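Local structure of NikO protein (Streptomyces tendae, 4FQD) at residues 176-181 with 212-217; 184-189 with 333-338; 301-306 with 328-333; 339-344 with 360-365; 367-372 with 382-387. The protein transfers an enolpyruvyl group in nikkomycin biosynthesis, where it is essential, and has the inverse alpha/beta barrel architecture of the EPSP synthase family. The protein carries 4 engineered substitutions. All coordinates share one frame; numbering follows the deposited sequence.

Contact 1 of 5, residues 176-181 with 212-217; sequences DMLDYT and LQHPYL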
# COMPACT_ATOMS: atom_id res chain seq x y z
N ASP A 176 4.97 4.24 25.20
CA ASP A 176 5.04 4.45 23.76
C ASP A 176 3.92 3.63 23.13
O ASP A 176 3.92 2.40 23.22
CB ASP A 176 6.40 4.01 23.21
CG ASP A 176 6.67 4.55 21.82
OD1 ASP A 176 5.71 4.87 21.10
OD2 ASP A 176 7.86 4.65 21.45
N MET A 177 2.97 4.30 22.49
CA MET A 177 1.79 3.63 21.94
C MET A 177 2.11 2.70 20.77
O MET A 177 1.27 1.91 20.35
CB MET A 177 0.73 4.65 21.52
CG MET A 177 0.10 5.36 22.70
SD MET A 177 -0.67 4.17 23.81
CE MET A 177 -0.15 4.80 25.39
N LEU A 178 3.34 2.79 20.26
CA LEU A 178 3.77 1.89 19.19
C LEU A 178 3.93 0.46 19.71
O LEU A 178 4.07 -0.48 18.93
CB LEU A 178 5.07 2.39 18.56
CG LEU A 178 4.99 3.75 17.87
CD1 LEU A 178 6.29 4.07 17.14
CD2 LEU A 178 3.81 3.80 16.92
N ASP A 179 3.91 0.32 21.03
CA ASP A 179 3.92 -0.98 21.68
C ASP A 179 2.65 -1.76 21.35
O ASP A 179 2.60 -2.98 21.48
CB ASP A 179 4.04 -0.82 23.19
CG ASP A 179 5.44 -0.46 23.63
OD1 ASP A 179 6.27 -0.08 22.77
OD2 ASP A 179 5.72 -0.56 24.85
N TYR A 180 1.62 -1.04 20.91
CA TYR A 180 0.33 -1.64 20.62
C TYR A 180 -0.03 -1.54 19.14
O TYR A 180 -1.20 -1.45 18.78
CB TYR A 180 -0.75 -1.01 21.49
CG TYR A 180 -0.43 -1.07 22.96
CD1 TYR A 180 -0.73 -2.20 23.71
CD2 TYR A 180 0.19 0.00 23.60
CE1 TYR A 180 -0.43 -2.26 25.06
CE2 TYR A 180 0.49 -0.05 24.95
CZ TYR A 180 0.18 -1.18 25.67
OH TYR A 180 0.48 -1.24 27.01
N THR A 181 0.99 -1.55 18.29
CA THR A 181 0.79 -1.55 16.84
C THR A 181 1.45 -2.79 16.24
O THR A 181 2.46 -3.27 16.76
CB THR A 181 1.40 -0.30 16.18
OG1 THR A 181 2.82 -0.31 16.34
CG2 THR A 181 0.83 0.96 16.81
N LEU A 212 2.23 9.91 27.03
CA LEU A 212 1.94 8.97 25.95
C LEU A 212 2.70 9.34 24.69
O LEU A 212 2.79 10.51 24.32
CB LEU A 212 0.44 8.91 25.68
CG LEU A 212 -0.45 8.68 26.90
CD1 LEU A 212 -1.90 8.50 26.48
CD2 LEU A 212 0.04 7.50 27.71
N GLN A 213 3.24 8.33 24.01
CA GLN A 213 4.07 8.56 22.83
C GLN A 213 3.45 7.96 21.58
O GLN A 213 2.94 6.84 21.60
CB GLN A 213 5.46 7.98 23.05
CG GLN A 213 6.54 8.80 22.42
CD GLN A 213 6.71 10.14 23.09
OE1 GLN A 213 6.96 11.15 22.44
NE2 GLN A 213 6.57 10.16 24.42
N HIS A 214 3.50 8.71 20.48
CA HIS A 214 2.93 8.30 19.20
C HIS A 214 1.47 7.87 19.31
O HIS A 214 1.14 6.71 19.08
CB HIS A 214 3.75 7.16 18.58
CG HIS A 214 5.21 7.46 18.45
ND1 HIS A 214 6.16 6.91 19.28
CD2 HIS A 214 5.88 8.27 17.59
CE1 HIS A 214 7.35 7.35 18.94
NE2 HIS A 214 7.22 8.18 17.92
N PRO A 215 0.58 8.81 19.67
CA PRO A 215 -0.82 8.46 19.91
C PRO A 215 -1.65 8.34 18.63
O PRO A 215 -1.25 8.83 17.58
CB PRO A 215 -1.32 9.64 20.74
CG PRO A 215 -0.53 10.80 20.23
CD PRO A 215 0.83 10.25 19.86
N TYR A 216 -2.80 7.69 18.75
CA TYR A 216 -3.78 7.63 17.67
C TYR A 216 -4.31 9.04 17.45
O TYR A 216 -4.48 9.79 18.42
CB TYR A 216 -4.91 6.68 18.07
CG TYR A 216 -5.86 6.30 16.96
CD1 TYR A 216 -5.46 5.46 15.93
CD2 TYR A 216 -7.17 6.76 16.96
CE1 TYR A 216 -6.33 5.10 14.92
CE2 TYR A 216 -8.05 6.40 15.95
CZ TYR A 216 -7.62 5.58 14.94
OH TYR A 216 -8.50 5.23 13.94
N LEU A 217 -4.56 9.42 16.20
CA LEU A 217 -4.78 10.82 15.87
C LEU A 217 -6.16 11.18 15.30
O LEU A 217 -6.45 12.35 15.06
CB LEU A 217 -3.69 11.32 14.92
CG LEU A 217 -2.27 11.26 15.47
CD1 LEU A 217 -1.26 11.59 14.39
CD2 LEU A 217 -2.12 12.22 16.66

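Contact 2 of 5, residues 184-189 with 333-338; sequences KALMSG and TAMSRG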
# COMPACT_ATOMS: atom_id res chain seq x y z
N LYS A 184 5.50 -1.04 13.47
CA LYS A 184 5.98 0.17 14.13
C LYS A 184 6.22 1.31 13.15
O LYS A 184 5.93 2.47 13.45
CB LYS A 184 7.27 -0.13 14.90
CG LYS A 184 7.23 -1.40 15.74
CD LYS A 184 6.76 -1.14 17.16
CE LYS A 184 6.81 -2.42 17.97
NZ LYS A 184 6.46 -2.21 19.40
N ALA A 185 6.77 0.98 11.99
CA ALA A 185 7.09 1.99 10.98
C ALA A 185 5.83 2.57 10.37
O ALA A 185 5.73 3.78 10.14
CB ALA A 185 7.98 1.39 9.90
N LEU A 186 4.85 1.71 10.10
CA LEU A 186 3.59 2.13 9.52
C LEU A 186 2.69 2.75 10.58
O LEU A 186 1.75 3.49 10.27
CB LEU A 186 2.88 0.95 8.86
CG LEU A 186 1.81 1.27 7.82
CD1 LEU A 186 2.44 1.87 6.57
CD2 LEU A 186 1.00 0.03 7.48
N MET A 187 3.00 2.46 11.84
CA MET A 187 2.20 2.89 12.99
C MET A 187 0.75 2.45 12.83
O MET A 187 -0.17 3.27 12.89
CB MET A 187 2.28 4.41 13.17
CG MET A 187 3.68 4.94 13.44
SD MET A 187 3.66 6.68 13.91
CE MET A 187 5.40 6.97 14.19
N SER A 188 0.55 1.15 12.63
CA SER A 188 -0.78 0.62 12.40
C SER A 188 -0.99 -0.71 13.13
O SER A 188 -0.06 -1.51 13.26
CB SER A 188 -1.04 0.44 10.91
OG SER A 188 -2.34 -0.05 10.66
N GLY A 189 -2.21 -0.93 13.60
CA GLY A 189 -2.54 -2.16 14.30
C GLY A 189 -3.95 -2.13 14.86
O GLY A 189 -4.53 -1.06 15.06
N THR A 333 -3.24 1.53 1.21
CA THR A 333 -3.26 0.67 2.38
C THR A 333 -4.10 1.30 3.49
O THR A 333 -3.82 2.40 3.94
CB THR A 333 -1.84 0.42 2.91
OG1 THR A 333 -1.06 -0.24 1.91
CG2 THR A 333 -1.88 -0.44 4.16
N ALA A 334 -5.14 0.58 3.91
CA ALA A 334 -5.95 1.03 5.04
C ALA A 334 -5.14 0.87 6.32
O ALA A 334 -4.79 -0.24 6.72
CB ALA A 334 -7.23 0.23 5.12
N MET A 335 -4.83 1.99 6.97
CA MET A 335 -3.99 1.98 8.16
C MET A 335 -4.49 2.94 9.23
O MET A 335 -5.36 3.77 8.98
CB MET A 335 -2.54 2.31 7.78
CG MET A 335 -2.39 3.62 7.04
SD MET A 335 -0.71 3.93 6.48
CE MET A 335 -0.88 5.57 5.79
N SER A 336 -3.92 2.83 10.43
CA SER A 336 -4.34 3.62 11.57
C SER A 336 -4.15 5.12 11.34
O SER A 336 -5.03 5.92 11.67
CB SER A 336 -3.59 3.19 12.83
OG SER A 336 -3.82 1.82 13.11
N ARG A 337 -3.01 5.50 10.78
CA ARG A 337 -2.74 6.90 10.47
C ARG A 337 -2.97 7.18 8.99
O ARG A 337 -2.28 7.99 8.38
CB ARG A 337 -1.32 7.28 10.88
CG ARG A 337 -1.07 7.21 12.37
CD ARG A 337 0.17 7.97 12.76
NE ARG A 337 0.32 8.06 14.21
CZ ARG A 337 1.19 8.86 14.82
NH1 ARG A 337 1.99 9.64 14.11
NH2 ARG A 337 1.25 8.88 16.14
N GLY A 338 -3.96 6.49 8.42
CA GLY A 338 -4.32 6.69 7.02
C GLY A 338 -5.79 6.42 6.79
O GLY A 338 -6.64 6.83 7.57
O HOH W 1 -0.81 4.04 9.94

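Contact 3 of 5, residues 301-306 with 328-333; sequences FDLLDR and RPVEFT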
# COMPACT_ATOMS: atom_id res chain seq x y z
N PHE A 301 -10.23 11.26 1.10
CA PHE A 301 -10.49 12.28 0.09
C PHE A 301 -9.36 12.41 -0.92
O PHE A 301 -9.58 12.82 -2.06
CB PHE A 301 -10.80 13.63 0.75
CG PHE A 301 -12.26 13.83 1.04
CD1 PHE A 301 -12.85 13.21 2.13
CD2 PHE A 301 -13.04 14.64 0.23
CE1 PHE A 301 -14.20 13.39 2.40
CE2 PHE A 301 -14.38 14.83 0.50
CZ PHE A 301 -14.96 14.21 1.58
N ASP A 302 -8.15 12.07 -0.50
CA ASP A 302 -7.02 12.05 -1.42
C ASP A 302 -7.21 10.94 -2.44
O ASP A 302 -6.85 11.09 -3.61
CB ASP A 302 -5.70 11.86 -0.66
CG ASP A 302 -4.51 11.73 -1.59
OD1 ASP A 302 -4.17 12.73 -2.26
OD2 ASP A 302 -3.92 10.63 -1.65
N LEU A 303 -7.79 9.83 -1.99
CA LEU A 303 -8.11 8.72 -2.88
C LEU A 303 -9.23 9.10 -3.84
O LEU A 303 -9.15 8.82 -5.04
CB LEU A 303 -8.51 7.49 -2.08
CG LEU A 303 -7.37 6.74 -1.38
CD1 LEU A 303 -7.92 5.58 -0.58
CD2 LEU A 303 -6.35 6.26 -2.40
N LEU A 304 -10.27 9.74 -3.31
CA LEU A 304 -11.40 10.18 -4.11
C LEU A 304 -10.97 11.12 -5.23
O LEU A 304 -11.46 11.04 -6.35
CB LEU A 304 -12.45 10.87 -3.24
CG LEU A 304 -13.19 9.99 -2.22
CD1 LEU A 304 -14.21 10.80 -1.45
CD2 LEU A 304 -13.85 8.80 -2.91
N ASP A 305 -10.03 12.01 -4.91
CA ASP A 305 -9.51 12.95 -5.89
C ASP A 305 -8.70 12.21 -6.96
O ASP A 305 -8.72 12.58 -8.13
CB ASP A 305 -8.64 14.01 -5.21
CG ASP A 305 -8.04 15.00 -6.20
OD1 ASP A 305 -8.74 15.36 -7.18
OD2 ASP A 305 -6.88 15.41 -6.01
N ARG A 306 -7.98 11.18 -6.53
CA ARG A 306 -7.17 10.39 -7.45
C ARG A 306 -8.03 9.51 -8.35
O ARG A 306 -7.64 9.20 -9.48
CB ARG A 306 -6.16 9.54 -6.67
CG ARG A 306 -4.94 10.31 -6.19
CD ARG A 306 -4.32 9.68 -4.96
NE ARG A 306 -3.97 8.28 -5.16
CZ ARG A 306 -3.56 7.47 -4.19
NH1 ARG A 306 -3.46 7.92 -2.94
NH2 ARG A 306 -3.26 6.20 -4.45
N ARG A 328 -10.73 6.40 -12.05
CA ARG A 328 -9.36 5.92 -12.17
C ARG A 328 -9.02 4.99 -11.01
O ARG A 328 -9.42 5.24 -9.88
CB ARG A 328 -8.38 7.09 -12.22
CG ARG A 328 -8.28 7.76 -13.58
CD ARG A 328 -8.63 9.23 -13.51
NE ARG A 328 -7.89 9.91 -12.44
CZ ARG A 328 -8.01 11.21 -12.17
NH1 ARG A 328 -7.31 11.75 -11.18
NH2 ARG A 328 -8.84 11.97 -12.88
N PRO A 329 -8.28 3.91 -11.30
CA PRO A 329 -7.91 2.92 -10.28
C PRO A 329 -6.85 3.47 -9.33
O PRO A 329 -6.08 4.36 -9.69
CB PRO A 329 -7.34 1.77 -11.10
CG PRO A 329 -6.80 2.42 -12.33
CD PRO A 329 -7.75 3.55 -12.63
N VAL A 330 -6.83 2.94 -8.11
CA VAL A 330 -5.86 3.35 -7.10
C VAL A 330 -5.32 2.16 -6.33
O VAL A 330 -5.99 1.13 -6.22
CB VAL A 330 -6.48 4.34 -6.09
CG1 VAL A 330 -6.71 5.70 -6.73
CG2 VAL A 330 -7.77 3.78 -5.53
N GLU A 331 -4.11 2.29 -5.80
CA GLU A 331 -3.59 1.32 -4.85
C GLU A 331 -3.26 2.03 -3.54
O GLU A 331 -2.66 3.11 -3.54
CB GLU A 331 -2.38 0.56 -5.41
CG GLU A 331 -1.07 1.33 -5.45
CD GLU A 331 -0.26 1.20 -4.17
OE1 GLU A 331 0.79 1.85 -4.06
OE2 GLU A 331 -0.68 0.44 -3.26
N PHE A 332 -3.69 1.45 -2.43
CA PHE A 332 -3.49 2.08 -1.13
C PHE A 332 -3.54 1.06 0.00
O PHE A 332 -3.86 -0.11 -0.21
CB PHE A 332 -4.53 3.17 -0.89
CG PHE A 332 -5.93 2.65 -0.77
CD1 PHE A 332 -6.71 2.44 -1.89
CD2 PHE A 332 -6.48 2.38 0.48
CE1 PHE A 332 -8.00 1.96 -1.78
CE2 PHE A 332 -7.77 1.90 0.60
CZ PHE A 332 -8.53 1.69 -0.53
N THR A 333 -3.24 1.53 1.21
CA THR A 333 -3.26 0.67 2.38
C THR A 333 -4.10 1.30 3.49
O THR A 333 -3.82 2.40 3.94
CB THR A 333 -1.84 0.42 2.91
OG1 THR A 333 -1.06 -0.24 1.91
CG2 THR A 333 -1.88 -0.44 4.16
O HOH W 2 -3.08 4.64 -6.95
O HOH W 3 -5.51 7.56 -10.00

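Contact 4 of 5, residues 339-344 with 360-365; sequences VFSDSQ and IREAVW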
# COMPACT_ATOMS: atom_id res chain seq x y z
N VAL A 339 -6.09 5.72 5.70
CA VAL A 339 -7.46 5.38 5.35
C VAL A 339 -8.07 4.43 6.37
O VAL A 339 -7.45 3.44 6.75
CB VAL A 339 -7.54 4.74 3.95
CG1 VAL A 339 -8.98 4.40 3.59
CG2 VAL A 339 -6.93 5.67 2.91
N PHE A 340 -9.29 4.75 6.81
CA PHE A 340 -10.01 3.89 7.75
C PHE A 340 -10.25 2.50 7.17
O PHE A 340 -10.35 2.33 5.96
CB PHE A 340 -11.35 4.52 8.13
CG PHE A 340 -11.26 5.52 9.24
CD1 PHE A 340 -11.06 5.11 10.55
CD2 PHE A 340 -11.38 6.88 8.98
CE1 PHE A 340 -10.98 6.02 11.58
CE2 PHE A 340 -11.30 7.80 10.01
CZ PHE A 340 -11.10 7.37 11.31
N SER A 341 -10.34 1.52 8.05
CA SER A 341 -10.60 0.15 7.64
C SER A 341 -12.06 0.01 7.18
O SER A 341 -12.37 -0.80 6.32
CB SER A 341 -10.31 -0.81 8.79
OG SER A 341 -10.23 -2.15 8.32
N ASP A 342 -12.93 0.82 7.77
CA ASP A 342 -14.35 0.79 7.45
C ASP A 342 -14.66 1.49 6.13
O ASP A 342 -15.72 1.30 5.55
CB ASP A 342 -15.17 1.44 8.58
CG ASP A 342 -15.17 0.60 9.84
OD1 ASP A 342 -15.18 -0.64 9.73
OD2 ASP A 342 -15.17 1.18 10.94
N SER A 343 -13.72 2.32 5.67
CA SER A 343 -13.91 3.07 4.43
C SER A 343 -13.57 2.22 3.21
O SER A 343 -14.10 2.43 2.12
CB SER A 343 -13.04 4.33 4.44
OG SER A 343 -13.38 5.17 5.53
N GLN A 344 -12.69 1.24 3.41
CA GLN A 344 -12.21 0.38 2.33
C GLN A 344 -13.27 -0.37 1.50
O GLN A 344 -13.15 -0.44 0.28
CB GLN A 344 -11.13 -0.58 2.87
CG GLN A 344 -11.29 -2.02 2.46
CD GLN A 344 -11.25 -2.96 3.64
OE1 GLN A 344 -12.08 -3.87 3.76
NE2 GLN A 344 -10.29 -2.75 4.53
N ILE A 360 -6.20 -2.99 -2.78
CA ILE A 360 -6.51 -2.58 -1.41
C ILE A 360 -5.82 -3.47 -0.39
O ILE A 360 -6.02 -4.69 -0.38
CB ILE A 360 -8.03 -2.61 -1.16
CG1 ILE A 360 -8.75 -1.67 -2.14
CG2 ILE A 360 -8.34 -2.23 0.28
CD1 ILE A 360 -10.26 -1.67 -1.99
N ARG A 361 -5.00 -2.86 0.46
CA ARG A 361 -4.30 -3.61 1.50
C ARG A 361 -4.81 -3.25 2.89
O ARG A 361 -4.89 -2.07 3.24
CB ARG A 361 -2.79 -3.37 1.42
CG ARG A 361 -1.98 -4.34 2.25
CD ARG A 361 -0.50 -4.02 2.17
NE ARG A 361 0.32 -5.22 2.31
CZ ARG A 361 0.81 -5.91 1.29
NH1 ARG A 361 0.57 -5.52 0.05
NH2 ARG A 361 1.55 -6.99 1.51
N GLU A 362 -5.14 -4.27 3.67
CA GLU A 362 -5.63 -4.08 5.03
C GLU A 362 -4.49 -4.18 6.03
O GLU A 362 -3.81 -5.21 6.11
CB GLU A 362 -6.70 -5.12 5.35
CG GLU A 362 -7.15 -5.12 6.79
CD GLU A 362 -7.89 -3.85 7.17
OE1 GLU A 362 -8.89 -3.53 6.51
OE2 GLU A 362 -7.45 -3.17 8.12
N ALA A 363 -4.27 -3.12 6.80
CA ALA A 363 -3.19 -3.10 7.78
C ALA A 363 -3.68 -2.80 9.19
O ALA A 363 -2.90 -2.36 10.04
CB ALA A 363 -2.12 -2.09 7.36
N VAL A 364 -4.96 -3.03 9.43
CA VAL A 364 -5.53 -2.85 10.77
C VAL A 364 -6.29 -4.10 11.20
O VAL A 364 -5.84 -4.85 12.06
CB VAL A 364 -6.47 -1.63 10.84
CG1 VAL A 364 -7.05 -1.49 12.24
CG2 VAL A 364 -5.73 -0.37 10.44
N TRP A 365 -7.45 -4.33 10.58
CA TRP A 365 -8.29 -5.47 10.93
C TRP A 365 -8.18 -6.59 9.90
O TRP A 365 -8.89 -6.61 8.90
CB TRP A 365 -9.75 -5.06 11.09
CG TRP A 365 -9.99 -4.22 12.31
CD1 TRP A 365 -10.33 -2.90 12.34
CD2 TRP A 365 -9.89 -4.64 13.67
NE1 TRP A 365 -10.46 -2.48 13.64
CE2 TRP A 365 -10.19 -3.53 14.47
CE3 TRP A 365 -9.58 -5.86 14.29
CZ2 TRP A 365 -10.19 -3.59 15.87
CZ3 TRP A 365 -9.58 -5.92 15.67
CH2 TRP A 365 -9.89 -4.79 16.45

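Contact 5 of 5, residues 367-372 with 382-387; sequences HRFGFA and TAVDDT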
# COMPACT_ATOMS: atom_id res chain seq x y z
N HIS A 367 -8.52 -9.97 7.86
CA HIS A 367 -9.69 -10.78 7.49
C HIS A 367 -11.02 -10.04 7.60
O HIS A 367 -11.90 -10.45 8.36
CB HIS A 367 -9.75 -12.06 8.33
CG HIS A 367 -8.76 -13.11 7.92
ND1 HIS A 367 -7.67 -13.44 8.69
CD2 HIS A 367 -8.70 -13.89 6.82
CE1 HIS A 367 -6.98 -14.38 8.08
NE2 HIS A 367 -7.58 -14.68 6.94
N ARG A 368 -11.16 -8.95 6.86
CA ARG A 368 -12.46 -8.29 6.75
C ARG A 368 -12.80 -7.96 5.30
O ARG A 368 -13.35 -6.89 4.99
CB ARG A 368 -12.57 -7.06 7.66
CG ARG A 368 -11.64 -5.92 7.33
CD ARG A 368 -11.96 -4.71 8.19
NE ARG A 368 -13.30 -4.17 7.93
CZ ARG A 368 -13.82 -3.13 8.57
NH1 ARG A 368 -13.12 -2.51 9.51
NH2 ARG A 368 -15.04 -2.71 8.26
N PHE A 369 -12.48 -8.88 4.41
CA PHE A 369 -12.88 -8.79 3.01
C PHE A 369 -14.02 -9.78 2.77
O PHE A 369 -14.13 -10.36 1.69
CB PHE A 369 -11.70 -9.11 2.09
CG PHE A 369 -10.61 -8.08 2.13
CD1 PHE A 369 -10.92 -6.73 2.17
CD2 PHE A 369 -9.28 -8.45 2.12
CE1 PHE A 369 -9.92 -5.77 2.21
CE2 PHE A 369 -8.28 -7.50 2.15
CZ PHE A 369 -8.60 -6.16 2.19
N GLY A 370 -14.85 -9.97 3.79
CA GLY A 370 -15.96 -10.90 3.72
C GLY A 370 -17.08 -10.45 2.80
O GLY A 370 -17.98 -11.22 2.47
N PHE A 371 -17.02 -9.19 2.38
CA PHE A 371 -18.01 -8.64 1.46
C PHE A 371 -17.67 -9.02 0.02
O PHE A 371 -18.54 -9.02 -0.85
CB PHE A 371 -18.08 -7.12 1.59
CG PHE A 371 -16.77 -6.42 1.34
CD1 PHE A 371 -15.88 -6.19 2.37
CD2 PHE A 371 -16.43 -5.99 0.06
CE1 PHE A 371 -14.67 -5.54 2.14
CE2 PHE A 371 -15.23 -5.35 -0.18
CZ PHE A 371 -14.35 -5.13 0.86
N ALA A 372 -16.40 -9.35 -0.22
CA ALA A 372 -15.91 -9.65 -1.57
C ALA A 372 -16.61 -10.80 -2.30
O ALA A 372 -16.99 -10.65 -3.46
CB ALA A 372 -14.38 -9.84 -1.55
N THR A 382 -13.38 -9.71 -8.14
CA THR A 382 -12.45 -9.48 -7.04
C THR A 382 -11.46 -10.62 -6.87
O THR A 382 -11.66 -11.72 -7.39
CB THR A 382 -13.18 -9.28 -5.69
OG1 THR A 382 -13.83 -10.50 -5.31
CG2 THR A 382 -14.22 -8.16 -5.80
N ALA A 383 -10.38 -10.35 -6.15
CA ALA A 383 -9.39 -11.36 -5.80
C ALA A 383 -8.84 -11.06 -4.41
O ALA A 383 -8.50 -9.92 -4.10
CB ALA A 383 -8.26 -11.38 -6.83
N VAL A 384 -8.77 -12.09 -3.58
CA VAL A 384 -8.34 -11.93 -2.19
C VAL A 384 -7.18 -12.86 -1.84
O VAL A 384 -7.28 -14.08 -2.01
CB VAL A 384 -9.50 -12.17 -1.20
CG1 VAL A 384 -8.99 -12.19 0.23
CG2 VAL A 384 -10.57 -11.10 -1.37
N ASP A 385 -6.09 -12.28 -1.34
CA ASP A 385 -4.98 -13.06 -0.82
C ASP A 385 -4.49 -12.44 0.49
O ASP A 385 -3.81 -11.41 0.48
CB ASP A 385 -3.83 -13.14 -1.84
CG ASP A 385 -2.82 -14.22 -1.50
OD1 ASP A 385 -2.87 -14.76 -0.37
OD2 ASP A 385 -1.96 -14.53 -2.35
N ASP A 386 -4.86 -13.06 1.60
CA ASP A 386 -4.45 -12.61 2.93
C ASP A 386 -4.92 -11.18 3.24
O ASP A 386 -6.11 -10.95 3.46
CB ASP A 386 -2.94 -12.74 3.11
CG ASP A 386 -2.50 -12.62 4.55
OD1 ASP A 386 -3.30 -12.96 5.45
OD2 ASP A 386 -1.35 -12.19 4.80
N THR A 387 -3.98 -10.24 3.23
CA THR A 387 -4.27 -8.86 3.60
C THR A 387 -4.62 -8.00 2.39
O THR A 387 -4.89 -6.81 2.53
CB THR A 387 -3.06 -8.19 4.27
OG1 THR A 387 -2.09 -7.85 3.28
CG2 THR A 387 -2.43 -9.11 5.29

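Contact 1 of 5, residues 176-181 with 212-217
Asp176 folds into an Asx turn and at the same time takes a hydrogen bond from His214, at the point where the parallel strands 174-176 and 209-213 run out together. The last bridge of the pair joins Asp176 to Gln213, their CA atoms 4.3 Å apart, and Met177 N then bonds to Gln213 O at 2.7 Å. The Asp176 side chain has CG anti to the backbone N (chi1 -164°), which carries the carboxylate along toward the imidazole. His214 ND1 donates to Asp176 OD1 over 2.8 Å in an almost straight bond (168°) lying in the ring plane, meeting the oxygen on its syn side but tilted out of the carboxylate plane. Leu178 N reaches the same OD1 at 3.3 Å from the opposite face of the carboxylate, so this one oxygen ties the turn to the histidine. Leu178 also covers a face of the imidazole: its CD1 stands 3.8 Å from the centroid of the His214 ring in a CH-pi contact, offset toward the rim. On the other flank the bent Met177 chain brings CE to within 3.6 Å of Leu212 CD2. Helix 192-204 connects the two strands as a beta-alpha-beta crossover and packs against Met177 through Tyr192 and Ala199, while strand 242-248 lines the far side of 209-213, with Ile245 against Leu212 and Trp243 against Pro215.

Contact 2 of 5, residues 184-189 with 333-338
Met187 sets its sulfur over the face of the Arg337 guanidinium: SD stands above the centre of the plane, 3.4 Å from Arg337 CZ, and the two chains slant across each other. The Met187 chain is extended beyond CG, which carries SD that far, while Arg337 NH2 makes a salt bridge with Glu241 and a hydrogen bond with Tyr192 OH. Leu186 and Met335 instead meet at about a right angle, with Leu186 CD1 3.8 Å from Met335 SD. Met187 and Ser188 form a G1 beta bulge opposite Asn183, and across from them Met335 to Gly338 make a type I turn; the two loops meet where the two lobes of the enolpyruvyl transferase fold come together. The two serine hydroxyls each accept a backbone N-H from the opposite loop: Ser336 N donates to Ser188 OG at 3.3 Å, and Gly189 N to Ser336 OG at 3.2 Å. Ser188 OG also bonds to Ala363 O. Water 1 spans the loops, giving a hydrogen bond to Leu186 O at 2.6 Å and accepting one from Arg337 N at 2.8 Å.

Contact 3 of 5, residues 301-306 with 328-333
Arg306 NH2 is held on the strand side by two oxygens: water 2 at 3.0 Å, and Glu331 O, which Arg306 NH2 reaches at 3.3 Å in a weak, bent bond. Water 2 also accepts from Glu331 N, so it doubles the link to the strand. At the other end of the guanidinium, Arg306 NH1 makes a salt bridge with Asp302 OD2 at 3.0 Å, one helical turn back. All three oxygens lie in the guanidinium plane, which fixes its rotation, and Leu303 CD2 rests over one face. A second solvent bridge runs from Arg306 O, 2.7 Å from water 3, to Pro329 O. Below the polar layer Leu303 turns its other methyl to Phe332: CD1 stands over the middle of the ring, 3.5 Å from the centroid of Phe332 and only 9° off the normal, a CH-pi contact. The ring is presented this way because Phe332 CG lies between the backbone N and the carbonyl carbon (chi1 66°). Replacing Phe332 with an alanine would probably leave Leu303 CD1 without the ring face it packs on and open a gap between helix and strand. Val330 CG1 fills the space beside Arg306 CB at 3.9 Å. Helix 298-307 thus covers strand 331-334, with Leu347 of helix 344-351 touching both Leu303 and Phe332, strand 356-362 alongside, and the second subunit reached through Glu331 and Thr333.

Contact 4 of 5, residues 339-344 with 360-365
Hydrogen bonds to Glu362 dominate the meeting of Ser341 and Gln344 with strand 356-362. Ser341 OG donates to Glu362 OE1 at 2.6 Å, on the syn side but tilted out of the carboxylate plane. Gln344 NE2 comes in almost along the C-O direction to the same OE1; the modelled 2.5 Å is shorter than usual for such a bond and doubtful in detail. The second oxygen serves its own loop: Glu362 OE2 accepts from Val364 N through its anti lone pair and from Trp365 N, 2.7 Å away, above the carboxylate plane. Up to four donors therefore hold this buried carboxylate, which would be expected to keep it ionised. An alanine at Glu362 would probably leave Ser341 OG and Gln344 NE2 without their acceptor and the 363-365 backbone freer to shift. Apolar contact is slight, Gln344 CG lying 3.7 Å from Ile360 CG2. Separately, the polar Ser341 OG approaches the edge of the Trp365 indole. Gln344 starts helix 344-351, the crossover between parallel strands 331-334 and 356-362, while strand 388-393 flanks 356-362 on its other side.

Contact 5 of 5, residues 367-372 with 382-387
Phe369 turns the edge of its ring to the chain beyond strand 382-385: CE2 comes within 3.5 Å of Thr387 O, which lies near the ring plane. Phe371 CE1 also meets this ring at its edge, and Val384 CG1 approaches at a slant. The ring takes this place because Phe369 CG is anti to the carbonyl carbon (chi1 -68°), the side chain reaching down from the loop onto the strand. Val384 answers it with CG2, which touches two residues of the loop at once, lying 4.1 Å from Phe369 CB and 4.0 Å from Ala372 CB. Those two residues are brought together by a type I turn, closed by Ala372 N bonding to Phe369 O at 3.1 Å, just where helix 372-378 begins. At the start of the strand Thr382 OG1 sits 3.9 Å from Ala372 CB, its hydroxyl bonded to Glu376 of that helix. Leu389 of strand 388-393 and Gln344 also touch Phe369, while Asp385 reaches Lys184 of the second subunit. No hydrogen bond or salt bridge joins the two segments, so the turn is held on the edge strand by methyl and ring contacts whose fit depends on shape more than on direction.

Contact 1 lies on the sheet that holds strands 174-176 and 209-213, its centre about 27 Å from those of contacts 3 and 5, yet it touches contacts 2 and 4. The others reach a second sheet, ordered 331-334, 356-362, 388-393, 382-385: contacts 2 and 3 share the edge strand 331-334, contact 4 reaches 356-362 and contact 5 the opposite outermost strand 382-385. The centre of contact 2 is about 11 Å from that of contact 1 and about 9 Å from that of contact 4. Along the chain contacts 1 and 2 interlock, contact 3 is nested inside the loop of contact 2, and contacts 4 and 5 follow, joined by the Asp342-Arg368 salt bridge. Contacts 2 to 5 also touch the second subunit, so this sheet takes part in the dimer.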